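Local structure of 3-chlorocatechol 1,2-dioxygenase (Rhodococcus opacus, 2BOY) at residues G69-I74 with A223-L228; L122-A127 with F157-I162; E202-Q207 with Y247-G252. The protein probably cleaves the aromatic ring of catechols such as 3-chlorocatechol between the two hydroxylated carbons, using a non-haem ferric iron and molecular oxygen. One frame throughout, in Å; residues are numbered along the deposited sequence.

How the interactions relate
Interactions 2 and 3 lie in the beta core of the chain, and interaction 1 joins two loops beside it. Interactions 1 and 3 are neighbours, their centres about 9 Å apart and their segments alternating along the sequence: 69-74 runs beside the start of strand 204-210, where S73 N meets T205 O at 2.9 Å, and S70 OG receives the amide of T250. Interaction 2 falls between the two segments of interaction 1 in sequence, but its centre is about 17 Å from that contact. It closes before interaction 3 begins, centre to centre about 14 Å, and L122 and F157 touch F249. Strand 187-197, which carries the iron ligands H191 and H193, pairs with strands 121-125 and 204-210 of interactions 2 and 3.

Interaction 1 of 3, residues G69-I74 with A223-L228; sequences GSQSSI and AVKPEL
Q71 turns its CG away from the backbone N (chi1 -173°) and then bends at chi2, which lays its amide across the outer part of the K225 chain, with OE1 at NZ; the lysine runs out extended beyond CG and crosses the glutamine at about a right angle. OE1 of Q71 takes two donors: S72 N, in the carbonyl plane on a lone pair, and K225 NZ at 3.1 Å, well above that plane. On the other branch, Q71 NE2 gives a nearly straight bond (167°) to E227 OE2 at 3.0 Å. OE2 lies almost in the amide plane, while the carboxylate is met from above its own plane, the two planes being 71° apart. K225 NZ also reaches S72 O at 2.8 Å and forms a salt bridge with E60 of helix 56-64, so the ammonium joins both loops to that helix. These loops lie beside the beta sheet of the intradiol dioxygenase fold, 69-74 leading from the helical N-terminal part towards the iron site and 223-228 leading into strand 229-236. Beside the polar group, L228 sets CD2 against Q71 CB at 3.8 Å and CD1 near S73 CB. Further along, S73 OG donates to a lone pair of A223 O (3.0 Å), and A223 CB packs on I74 CG1 at 3.7 Å. I74 itself touches the bound benzhydroxamic acid.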
ATOM      1  N   GLY A  69      14.951  25.121 -14.587  1.00 22.15           N
ATOM      2  CA  GLY A  69      14.311  25.539 -15.813  1.00 21.88           C
ATOM      3  C   GLY A  69      12.836  25.807 -15.646  1.00 20.25           C
ATOM      4  O   GLY A  69      12.386  26.185 -14.567  1.00 19.96           O
ATOM      5  N   SER A  70      12.078  25.596 -16.718  1.00 19.25           N
ATOM      6  CA  SER A  70      10.647  25.927 -16.678  1.00 18.62           C
ATOM      7  C   SER A  70       9.823  24.872 -15.908  1.00 18.39           C
ATOM      8  O   SER A  70      10.375  23.857 -15.444  1.00 18.00           O
ATOM      9  CB  SER A  70      10.125  26.170 -18.103  1.00 19.45           C
ATOM     10  OG  SER A  70      10.236  25.009 -18.921  1.00 18.62           O
ATOM     11  N   GLN A  71       8.515  25.121 -15.764  1.00 17.14           N
ATOM     12  CA  GLN A  71       7.695  24.346 -14.860  1.00 17.99           C
ATOM     13  C   GLN A  71       7.639  22.862 -15.228  1.00 17.59           C
ATOM     14  O   GLN A  71       7.548  22.518 -16.398  1.00 18.34           O
ATOM     15  CB  GLN A  71       6.282  24.926 -14.780  1.00 15.89           C
ATOM     16  CG  GLN A  71       5.383  24.242 -13.694  1.00 18.04           C
ATOM     17  CD  GLN A  71       5.950  24.312 -12.257  1.00 19.63           C
ATOM     18  OE1 GLN A  71       6.828  23.538 -11.879  1.00 18.67           O
ATOM     19  NE2 GLN A  71       5.400  25.237 -11.447  1.00 21.64           N
ATOM     20  N   SER A  72       7.675  21.999 -14.217  1.00 16.99           N
ATOM     21  CA  SER A  72       7.764  20.545 -14.427  1.00 18.24           C
ATOM     22  C   SER A  72       6.466  19.920 -13.952  1.00 17.30           C
ATOM     23  O   SER A  72       5.684  20.594 -13.280  1.00 17.00           O
ATOM     24  CB  SER A  72       8.915  19.957 -13.593  1.00 16.33           C
ATOM     25  OG  SER A  72       8.770  20.402 -12.256  1.00 17.94           O
ATOM     26  N   SER A  73       6.272  18.622 -14.238  1.00 18.10           N
ATOM     27  CA  SER A  73       5.116  17.902 -13.695  1.00 18.32           C
ATOM     28  C   SER A  73       5.382  16.411 -13.543  1.00 18.01           C
ATOM     29  O   SER A  73       6.486  15.943 -13.871  1.00 18.02           O
ATOM     30  CB  SER A  73       3.862  18.150 -14.534  1.00 20.22           C
ATOM     31  OG  SER A  73       2.716  17.699 -13.800  1.00 26.23           O
ATOM     32  N   ILE A  74       4.398  15.653 -13.048  1.00 16.88           N
ATOM     33  CA  ILE A  74       4.605  14.207 -12.890  1.00 16.30           C
ATOM     34  C   ILE A  74       4.855  13.559 -14.234  1.00 17.60           C
ATOM     35  O   ILE A  74       4.391  14.055 -15.271  1.00 17.60           O
ATOM     36  CB  ILE A  74       3.444  13.492 -12.157  1.00 16.43           C
ATOM     37  CG1 ILE A  74       2.161  13.496 -13.027  1.00 17.17           C
ATOM     38  CG2 ILE A  74       3.144  14.147 -10.763  1.00 15.23           C
ATOM     39  CD1 ILE A  74       1.039  12.644 -12.430  1.00 20.64           C
ATOM     40  N   ALA A 223      -2.001  17.073 -10.683  1.00 19.00           N
ATOM     41  CA  ALA A 223      -0.743  17.401 -11.342  1.00 19.06           C
ATOM     42  C   ALA A 223      -0.827  18.641 -12.245  1.00 18.80           C
ATOM     43  O   ALA A 223       0.119  18.917 -13.007  1.00 18.02           O
ATOM     44  CB  ALA A 223      -0.250  16.175 -12.171  1.00 19.35           C
ATOM     45  N   VAL A 224      -1.940  19.393 -12.179  1.00 17.41           N
ATOM     46  CA  VAL A 224      -2.046  20.584 -13.003  1.00 17.88           C
ATOM     47  C   VAL A 224      -1.324  21.726 -12.266  1.00 18.96           C
ATOM     48  O   VAL A 224      -1.464  21.887 -11.057  1.00 18.27           O
ATOM     49  CB  VAL A 224      -3.493  20.988 -13.322  1.00 18.57           C
ATOM     50  CG1 VAL A 224      -3.597  22.383 -14.002  1.00 19.23           C
ATOM     51  CG2 VAL A 224      -4.182  19.917 -14.186  1.00 18.88           C
ATOM     52  N   LYS A 225      -0.531  22.478 -13.017  1.00 18.57           N
ATOM     53  CA  LYS A 225       0.059  23.731 -12.508  1.00 19.13           C
ATOM     54  C   LYS A 225      -0.256  24.856 -13.513  1.00 18.30           C
ATOM     55  O   LYS A 225      -0.409  24.621 -14.732  1.00 18.04           O
ATOM     56  CB  LYS A 225       1.584  23.570 -12.259  1.00 19.23           C
ATOM     57  CG  LYS A 225       1.965  22.363 -11.360  1.00 18.91           C
ATOM     58  CD  LYS A 225       3.476  22.291 -11.211  1.00 19.86           C
ATOM     59  CE  LYS A 225       4.001  21.032 -10.471  1.00 18.46           C
ATOM     60  NZ  LYS A 225       5.508  21.076 -10.504  1.00 16.88           N
ATOM     61  N   PRO A 226      -0.417  26.080 -13.002  1.00 18.63           N
ATOM     62  CA  PRO A 226      -0.915  27.168 -13.828  1.00 18.16           C
ATOM     63  C   PRO A 226       0.033  27.510 -14.968  1.00 17.61           C
ATOM     64  O   PRO A 226      -0.458  27.996 -15.970  1.00 18.81           O
ATOM     65  CB  PRO A 226      -1.055  28.347 -12.849  1.00 18.34           C
ATOM     66  CG  PRO A 226      -0.195  28.009 -11.647  1.00 19.28           C
ATOM     67  CD  PRO A 226      -0.125  26.487 -11.600  1.00 19.32           C
ATOM     68  N   GLU A 227       1.340  27.317 -14.806  1.00 18.24           N
ATOM     69  CA  GLU A 227       2.299  27.608 -15.883  1.00 18.77           C
ATOM     70  C   GLU A 227       2.149  26.676 -17.068  1.00 18.83           C
ATOM     71  O   GLU A 227       2.678  26.975 -18.131  1.00 18.07           O
ATOM     72  CB  GLU A 227       3.756  27.512 -15.394  1.00 18.30           C
ATOM     73  CG  GLU A 227       4.083  28.419 -14.209  1.00 19.50           C
ATOM     74  CD  GLU A 227       3.693  27.845 -12.837  1.00 20.41           C
ATOM     75  OE1 GLU A 227       3.902  28.561 -11.803  1.00 21.51           O
ATOM     76  OE2 GLU A 227       3.155  26.709 -12.762  1.00 20.11           O
ATOM     77  N   LEU A 228       1.385  25.589 -16.889  1.00 18.80           N
ATOM     78  CA  LEU A 228       1.295  24.503 -17.897  1.00 17.48           C
ATOM     79  C   LEU A 228      -0.036  24.498 -18.692  1.00 17.78           C
ATOM     80  O   LEU A 228      -0.319  23.577 -19.458  1.00 18.09           O
ATOM     81  CB  LEU A 228       1.460  23.151 -17.182  1.00 16.40           C
ATOM     82  CG  LEU A 228       2.764  23.032 -16.342  1.00 17.32           C
ATOM     83  CD1 LEU A 228       2.782  21.720 -15.573  1.00 17.76           C
ATOM     84  CD2 LEU A 228       4.009  23.198 -17.262  1.00 17.89           C
TER

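Interaction 2 of 3, residues L122-A127 with F157-I162; sequences LDMWQA and FTLRTI
Q126 and T161 approach from opposite directions, and the hydroxyl OG1 of T161 donates to Q126 OE1 at 2.7 Å from above the carbonyl plane. The other end of the amide is held too: Q126 NE2 gives one hydrogen to I162 O at 3.0 Å, practically straight at 178°, and the other to A127 O at 3.1 Å. Both of these acceptors lie in the plane of the amide, so three bonds fix its rotation and satisfy a buried polar group. With an alanine in place of Q126, the T161 hydroxyl and the carbonyls of I162 and A127 would probably lose these partners, and a gap would be likely to open between the strands. Next to this polar end the contact turns apolar. M124 bends at chi2 and chi3, bringing its methyl CE against L159 CD2 at 3.7 Å. At the far end L122 CD2 meets F157 CE2, also at 3.7 Å, approaching the ring obliquely.

The side chains span the gap between two strands that are not bonded to each other through their backbones. Strands 122-125 and 157-162 run nearly parallel (13°) with axes 11.0 Å apart; 122-125 lies between strands 146-150 and 187-197, and 157-162 pairs with 102-110. Layers facing each other through side chains form the interior of the beta sandwich of intradiol dioxygenases, here with the Q126 side chain about 5 Å from that of the iron ligand Y133.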
ATOM      1  N   LEU A 122      13.253  15.846 -27.539  1.00 21.55           N
ATOM      2  CA  LEU A 122      11.981  15.837 -26.796  1.00 20.98           C
ATOM      3  C   LEU A 122      11.243  14.555 -27.121  1.00 21.16           C
ATOM      4  O   LEU A 122      11.098  14.207 -28.296  1.00 22.39           O
ATOM      5  CB  LEU A 122      11.082  17.047 -27.142  1.00 20.89           C
ATOM      6  CG  LEU A 122      11.572  18.467 -26.825  1.00 19.49           C
ATOM      7  CD1 LEU A 122      12.360  19.011 -28.018  1.00 19.64           C
ATOM      8  CD2 LEU A 122      10.441  19.374 -26.481  1.00 17.73           C
ATOM      9  N   ASP A 123      10.813  13.847 -26.079  1.00 20.22           N
ATOM     10  CA  ASP A 123      10.012  12.658 -26.200  1.00 20.60           C
ATOM     11  C   ASP A 123       8.606  13.108 -25.836  1.00 19.83           C
ATOM     12  O   ASP A 123       8.404  13.610 -24.738  1.00 20.65           O
ATOM     13  CB  ASP A 123      10.488  11.641 -25.164  1.00 22.42           C
ATOM     14  CG  ASP A 123      10.659  10.257 -25.730  1.00 25.31           C
ATOM     15  OD1 ASP A 123      11.668   9.608 -25.442  1.00 28.72           O
ATOM     16  OD2 ASP A 123       9.827   9.708 -26.459  1.00 28.21           O
ATOM     17  N   MET A 124       7.623  12.887 -26.701  1.00 17.90           N
ATOM     18  CA  MET A 124       6.246  13.332 -26.374  1.00 16.04           C
ATOM     19  C   MET A 124       5.294  12.166 -26.493  1.00 15.28           C
ATOM     20  O   MET A 124       5.467  11.348 -27.379  1.00 15.09           O
ATOM     21  CB  MET A 124       5.832  14.466 -27.304  1.00 16.41           C
ATOM     22  CG  MET A 124       4.645  15.329 -26.811  1.00 17.96           C
ATOM     23  SD  MET A 124       2.958  14.615 -27.102  1.00 20.20           S
ATOM     24  CE  MET A 124       2.459  15.423 -28.636  1.00 17.05           C
ATOM     25  N   TRP A 125       4.383  12.020 -25.527  1.00 14.30           N
ATOM     26  CA  TRP A 125       3.342  10.999 -25.638  1.00 15.35           C
ATOM     27  C   TRP A 125       2.043  11.583 -25.160  1.00 16.30           C
ATOM     28  O   TRP A 125       2.021  12.491 -24.323  1.00 16.23           O
ATOM     29  CB  TRP A 125       3.702   9.675 -24.901  1.00 14.43           C
ATOM     30  CG  TRP A 125       3.826   9.723 -23.391  1.00 15.66           C
ATOM     31  CD1 TRP A 125       2.977   9.153 -22.492  1.00 16.10           C
ATOM     32  CD2 TRP A 125       4.915  10.285 -22.611  1.00 15.61           C
ATOM     33  NE1 TRP A 125       3.439   9.333 -21.207  1.00 16.61           N
ATOM     34  CE2 TRP A 125       4.607  10.054 -21.238  1.00 16.85           C
ATOM     35  CE3 TRP A 125       6.093  10.993 -22.936  1.00 15.45           C
ATOM     36  CZ2 TRP A 125       5.430  10.507 -20.172  1.00 15.25           C
ATOM     37  CZ3 TRP A 125       6.922  11.449 -21.885  1.00 15.78           C
ATOM     38  CH2 TRP A 125       6.575  11.212 -20.514  1.00 16.43           C
ATOM     39  N   GLN A 126       0.946  11.047 -25.685  1.00 16.12           N
ATOM     40  CA  GLN A 126      -0.361  11.579 -25.378  1.00 15.91           C
ATOM     41  C   GLN A 126      -1.343  10.470 -25.694  1.00 16.40           C
ATOM     42  O   GLN A 126      -1.013   9.527 -26.419  1.00 15.60           O
ATOM     43  CB  GLN A 126      -0.674  12.818 -26.253  1.00 15.32           C
ATOM     44  CG  GLN A 126      -0.819  12.462 -27.782  1.00 16.03           C
ATOM     45  CD  GLN A 126      -1.330  13.614 -28.595  1.00 18.87           C
ATOM     46  OE1 GLN A 126      -0.555  14.418 -29.106  1.00 17.30           O
ATOM     47  NE2 GLN A 126      -2.656  13.687 -28.750  1.00 17.78           N
ATOM     48  N   ALA A 127      -2.556  10.646 -25.190  1.00 16.85           N
ATOM     49  CA  ALA A 127      -3.674   9.779 -25.504  1.00 17.86           C
ATOM     50  C   ALA A 127      -4.299  10.206 -26.821  1.00 18.27           C
ATOM     51  O   ALA A 127      -4.084  11.314 -27.290  1.00 17.95           O
ATOM     52  CB  ALA A 127      -4.716   9.862 -24.379  1.00 17.39           C
ATOM     53  N   PHE A 157      10.563  24.021 -32.990  1.00 17.78           N
ATOM     54  CA  PHE A 157      10.011  22.921 -33.788  1.00 17.49           C
ATOM     55  C   PHE A 157       8.523  23.213 -33.936  1.00 17.90           C
ATOM     56  O   PHE A 157       7.925  23.992 -33.159  1.00 17.49           O
ATOM     57  CB  PHE A 157      10.215  21.531 -33.101  1.00 17.64           C
ATOM     58  CG  PHE A 157       9.522  21.404 -31.754  1.00 17.45           C
ATOM     59  CD1 PHE A 157       8.180  21.027 -31.672  1.00 18.55           C
ATOM     60  CD2 PHE A 157      10.197  21.691 -30.579  1.00 18.60           C
ATOM     61  CE1 PHE A 157       7.542  20.912 -30.441  1.00 17.21           C
ATOM     62  CE2 PHE A 157       9.569  21.591 -29.325  1.00 16.70           C
ATOM     63  CZ  PHE A 157       8.248  21.176 -29.249  1.00 20.61           C
ATOM     64  N   THR A 158       7.928  22.566 -34.934  1.00 18.36           N
ATOM     65  CA  THR A 158       6.495  22.633 -35.155  1.00 18.93           C
ATOM     66  C   THR A 158       6.068  21.199 -35.186  1.00 19.84           C
ATOM     67  O   THR A 158       6.706  20.379 -35.874  1.00 19.99           O
ATOM     68  CB  THR A 158       6.218  23.288 -36.535  1.00 20.53           C
ATOM     69  OG1 THR A 158       6.563  24.688 -36.477  1.00 21.21           O
ATOM     70  CG2 THR A 158       4.725  23.292 -36.849  1.00 21.76           C
ATOM     71  N   LEU A 159       5.001  20.879 -34.456  1.00 18.71           N
ATOM     72  CA  LEU A 159       4.555  19.484 -34.347  1.00 19.16           C
ATOM     73  C   LEU A 159       3.069  19.408 -34.674  1.00 19.98           C
ATOM     74  O   LEU A 159       2.273  20.176 -34.107  1.00 20.03           O
ATOM     75  CB  LEU A 159       4.845  18.950 -32.928  1.00 17.43           C
ATOM     76  CG  LEU A 159       4.353  17.515 -32.575  1.00 18.41           C
ATOM     77  CD1 LEU A 159       5.043  16.494 -33.451  1.00 18.38           C
ATOM     78  CD2 LEU A 159       4.588  17.205 -31.100  1.00 18.37           C
ATOM     79  N   ARG A 160       2.701  18.497 -35.587  1.00 19.34           N
ATOM     80  CA  ARG A 160       1.293  18.260 -35.875  1.00 20.34           C
ATOM     81  C   ARG A 160       0.760  17.026 -35.128  1.00 20.64           C
ATOM     82  O   ARG A 160       1.338  15.937 -35.176  1.00 21.14           O
ATOM     83  CB  ARG A 160       1.056  18.085 -37.382  1.00 20.84           C
ATOM     84  CG  ARG A 160      -0.374  17.723 -37.733  1.00 24.83           C
ATOM     85  CD  ARG A 160      -0.710  17.741 -39.239  1.00 33.66           C
ATOM     86  NE  ARG A 160      -1.533  16.568 -39.584  1.00 41.76           N
ATOM     87  CZ  ARG A 160      -1.200  15.649 -40.506  1.00 47.08           C
ATOM     88  NH1 ARG A 160      -0.078  15.776 -41.208  1.00 49.46           N
ATOM     89  NH2 ARG A 160      -1.996  14.602 -40.746  1.00 47.07           N
ATOM     90  N   THR A 161      -0.368  17.195 -34.466  1.00 19.18           N
ATOM     91  CA  THR A 161      -0.982  16.092 -33.780  1.00 19.53           C
ATOM     92  C   THR A 161      -2.486  16.341 -33.737  1.00 20.52           C
ATOM     93  O   THR A 161      -3.016  17.080 -34.583  1.00 20.33           O
ATOM     94  CB  THR A 161      -0.295  15.905 -32.405  1.00 18.77           C
ATOM     95  OG1 THR A 161      -0.830  14.780 -31.758  1.00 18.30           O
ATOM     96  CG2 THR A 161      -0.524  17.099 -31.450  1.00 18.10           C
ATOM     97  N   ILE A 162      -3.171  15.668 -32.828  1.00 21.39           N
ATOM     98  CA  ILE A 162      -4.595  15.849 -32.621  1.00 23.62           C
ATOM     99  C   ILE A 162      -4.755  16.232 -31.158  1.00 22.69           C
ATOM    100  O   ILE A 162      -3.889  15.893 -30.360  1.00 23.40           O
ATOM    101  CB  ILE A 162      -5.309  14.532 -33.057  1.00 23.54           C
ATOM    102  CG1 ILE A 162      -5.717  14.684 -34.535  1.00 27.07           C
ATOM    103  CG2 ILE A 162      -6.491  14.185 -32.188  1.00 27.23           C
ATOM    104  CD1 ILE A 162      -5.749  13.372 -35.314  1.00 34.64           C
TER

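Interaction 3 of 3, residues E202-Q207 with Y247-G252; sequences ESLTTQ and YKFTLG
L204 and E202, with L251 opposite, bury the most surface where the start of strand 204-210 faces the end of strand 241-250 across the interior of the beta sandwich of the intradiol dioxygenases. The axes of 204-207 and 247-250 lie 9.5 Å apart at 152°, and between these two short strands side chains make the contact. L204 CB rests on L251 CD2 at 3.8 Å, and the same methyl lies near E202 O. With CG anti to the backbone N (chi1 166°), L204 sends CD2 on to the F249 ring, reaching CD2 of that ring obliquely at 4.1 Å. T206 CG2 comes up to the edge of this ring near its plane, 3.9 Å from F249 CE2, while its hydroxyl turns to Q71 O. Y247 CD2 sits over the centre of one face of the F249 ring, and W194 also meets that ring.

At E202 the two segments draw together at backbone level. E202 CB and CG lie beside G252 O, CB at 3.8 Å. A water accepts from G252 N and donates to E202 O at 2.8 Å, bridging the pair beside a direct bond, in which E202 N donates to G252 O at 2.9 Å.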
ATOM      1  N   GLU A 202      19.990  19.959 -17.190  1.00 22.86           N
ATOM      2  CA  GLU A 202      19.111  19.132 -16.394  1.00 22.53           C
ATOM      3  C   GLU A 202      17.844  18.866 -17.227  1.00 21.87           C
ATOM      4  O   GLU A 202      17.310  19.802 -17.850  1.00 21.42           O
ATOM      5  CB  GLU A 202      18.742  19.861 -15.121  1.00 23.50           C
ATOM      6  CG  GLU A 202      19.946  20.017 -14.204  1.00 27.30           C
ATOM      7  CD  GLU A 202      19.578  20.326 -12.775  1.00 31.63           C
ATOM      8  OE1 GLU A 202      18.514  20.954 -12.528  1.00 31.02           O
ATOM      9  OE2 GLU A 202      20.393  19.945 -11.901  1.00 34.39           O
ATOM     10  N   SER A 203      17.402  17.617 -17.222  1.00 20.94           N
ATOM     11  CA  SER A 203      16.270  17.197 -18.061  1.00 22.05           C
ATOM     12  C   SER A 203      15.008  17.769 -17.480  1.00 21.02           C
ATOM     13  O   SER A 203      14.977  18.035 -16.292  1.00 19.94           O
ATOM     14  CB  SER A 203      16.197  15.687 -18.020  1.00 22.33           C
ATOM     15  OG  SER A 203      17.287  15.205 -18.771  1.00 31.04           O
ATOM     16  N   LEU A 204      13.958  17.921 -18.296  1.00 19.17           N
ATOM     17  CA  LEU A 204      12.728  18.435 -17.780  1.00 18.31           C
ATOM     18  C   LEU A 204      11.648  17.412 -18.135  1.00 17.58           C
ATOM     19  O   LEU A 204      11.529  17.040 -19.283  1.00 18.03           O
ATOM     20  CB  LEU A 204      12.398  19.789 -18.439  1.00 17.92           C
ATOM     21  CG  LEU A 204      10.974  20.340 -18.280  1.00 18.27           C
ATOM     22  CD1 LEU A 204      10.619  20.514 -16.809  1.00 17.49           C
ATOM     23  CD2 LEU A 204      10.807  21.660 -19.066  1.00 18.18           C
ATOM     24  N   THR A 205      10.915  16.949 -17.142  1.00 17.38           N
ATOM     25  CA  THR A 205       9.657  16.211 -17.359  1.00 16.92           C
ATOM     26  C   THR A 205       8.476  17.075 -17.053  1.00 16.30           C
ATOM     27  O   THR A 205       8.360  17.623 -15.955  1.00 17.67           O
ATOM     28  CB  THR A 205       9.654  14.977 -16.464  1.00 17.43           C
ATOM     29  OG1 THR A 205      10.701  14.097 -16.910  1.00 16.11           O
ATOM     30  CG2 THR A 205       8.307  14.133 -16.674  1.00 17.67           C
ATOM     31  N   THR A 206       7.516  17.147 -17.985  1.00 16.55           N
ATOM     32  CA  THR A 206       6.403  18.035 -17.738  1.00 15.57           C
ATOM     33  C   THR A 206       5.173  17.603 -18.560  1.00 15.23           C
ATOM     34  O   THR A 206       5.226  16.613 -19.292  1.00 14.87           O
ATOM     35  CB  THR A 206       6.846  19.520 -18.013  1.00 16.56           C
ATOM     36  OG1 THR A 206       5.873  20.444 -17.500  1.00 18.34           O
ATOM     37  CG2 THR A 206       6.999  19.855 -19.519  1.00 19.33           C
ATOM     38  N   GLN A 207       4.091  18.341 -18.396  1.00 15.57           N
ATOM     39  CA  GLN A 207       2.825  18.055 -19.101  1.00 16.43           C
ATOM     40  C   GLN A 207       2.246  19.385 -19.481  1.00 17.00           C
ATOM     41  O   GLN A 207       2.385  20.349 -18.727  1.00 17.72           O
ATOM     42  CB  GLN A 207       1.831  17.429 -18.139  1.00 16.13           C
ATOM     43  CG  GLN A 207       2.213  16.019 -17.723  1.00 20.48           C
ATOM     44  CD  GLN A 207       1.085  15.266 -17.076  1.00 19.91           C
ATOM     45  OE1 GLN A 207      -0.089  15.438 -17.435  1.00 20.25           O
ATOM     46  NE2 GLN A 207       1.435  14.407 -16.137  1.00 20.57           N
ATOM     47  N   TYR A 247       4.387  27.147 -27.026  1.00 20.07           N
ATOM     48  CA  TYR A 247       4.938  27.039 -25.678  1.00 19.52           C
ATOM     49  C   TYR A 247       6.434  27.202 -25.710  1.00 18.85           C
ATOM     50  O   TYR A 247       7.093  26.724 -26.628  1.00 19.24           O
ATOM     51  CB  TYR A 247       4.612  25.685 -25.015  1.00 18.79           C
ATOM     52  CG  TYR A 247       4.901  25.675 -23.526  1.00 18.84           C
ATOM     53  CD1 TYR A 247       4.018  26.284 -22.607  1.00 20.96           C
ATOM     54  CD2 TYR A 247       6.049  25.072 -23.044  1.00 19.79           C
ATOM     55  CE1 TYR A 247       4.305  26.302 -21.221  1.00 20.78           C
ATOM     56  CE2 TYR A 247       6.351  25.065 -21.708  1.00 20.33           C
ATOM     57  CZ  TYR A 247       5.473  25.692 -20.793  1.00 22.33           C
ATOM     58  OH  TYR A 247       5.783  25.659 -19.452  1.00 22.44           O
ATOM     59  N   LYS A 248       6.968  27.832 -24.673  1.00 18.15           N
ATOM     60  CA  LYS A 248       8.404  27.962 -24.547  1.00 18.77           C
ATOM     61  C   LYS A 248       8.890  27.245 -23.311  1.00 18.51           C
ATOM     62  O   LYS A 248       8.481  27.605 -22.178  1.00 18.13           O
ATOM     63  CB  LYS A 248       8.811  29.447 -24.442  1.00 20.50           C
ATOM     64  CG  LYS A 248      10.311  29.655 -24.171  1.00 20.87           C
ATOM     65  CD  LYS A 248      10.718  31.156 -23.994  1.00 27.87           C
ATOM     66  CE  LYS A 248      10.445  31.670 -22.553  1.00 35.02           C
ATOM     67  NZ  LYS A 248      10.339  33.195 -22.434  1.00 34.95           N
ATOM     68  N   PHE A 249       9.755  26.241 -23.524  1.00 17.93           N
ATOM     69  CA  PHE A 249      10.385  25.473 -22.456  1.00 18.41           C
ATOM     70  C   PHE A 249      11.768  26.065 -22.113  1.00 18.01           C
ATOM     71  O   PHE A 249      12.460  26.599 -22.984  1.00 18.55           O
ATOM     72  CB  PHE A 249      10.655  24.029 -22.893  1.00 18.51           C
ATOM     73  CG  PHE A 249       9.408  23.254 -23.354  1.00 18.34           C
ATOM     74  CD1 PHE A 249       9.091  23.189 -24.703  1.00 19.43           C
ATOM     75  CD2 PHE A 249       8.657  22.508 -22.441  1.00 16.16           C
ATOM     76  CE1 PHE A 249       7.999  22.428 -25.165  1.00 17.26           C
ATOM     77  CE2 PHE A 249       7.539  21.756 -22.893  1.00 18.87           C
ATOM     78  CZ  PHE A 249       7.256  21.711 -24.261  1.00 15.34           C
ATOM     79  N   THR A 250      12.157  25.966 -20.847  1.00 18.11           N
ATOM     80  CA  THR A 250      13.506  26.397 -20.439  1.00 19.28           C
ATOM     81  C   THR A 250      14.263  25.249 -19.793  1.00 19.40           C
ATOM     82  O   THR A 250      13.704  24.555 -18.952  1.00 20.29           O
ATOM     83  CB  THR A 250      13.455  27.575 -19.492  1.00 18.40           C
ATOM     84  OG1 THR A 250      12.817  28.684 -20.143  1.00 19.01           O
ATOM     85  CG2 THR A 250      14.906  28.099 -19.204  1.00 21.30           C
ATOM     86  N   LEU A 251      15.528  25.059 -20.185  1.00 19.87           N
ATOM     87  CA  LEU A 251      16.404  24.109 -19.491  1.00 20.81           C
ATOM     88  C   LEU A 251      17.523  24.868 -18.765  1.00 22.44           C
ATOM     89  O   LEU A 251      18.019  25.892 -19.267  1.00 21.98           O
ATOM     90  CB  LEU A 251      17.030  23.112 -20.475  1.00 21.44           C
ATOM     91  CG  LEU A 251      16.149  22.166 -21.337  1.00 19.96           C
ATOM     92  CD1 LEU A 251      16.968  21.114 -22.089  1.00 20.60           C
ATOM     93  CD2 LEU A 251      15.113  21.489 -20.400  1.00 20.03           C
ATOM     94  N   GLY A 252      17.948  24.338 -17.617  1.00 23.51           N
ATOM     95  CA  GLY A 252      19.012  24.971 -16.854  1.00 26.25           C
ATOM     96  C   GLY A 252      20.224  24.074 -16.922  1.00 27.28           C
ATOM     97  O   GLY A 252      20.090  22.866 -17.010  1.00 25.86           O
TER
HETATM   98  O   HOH W   1      16.449  22.112 -16.561  1.00 23.68           O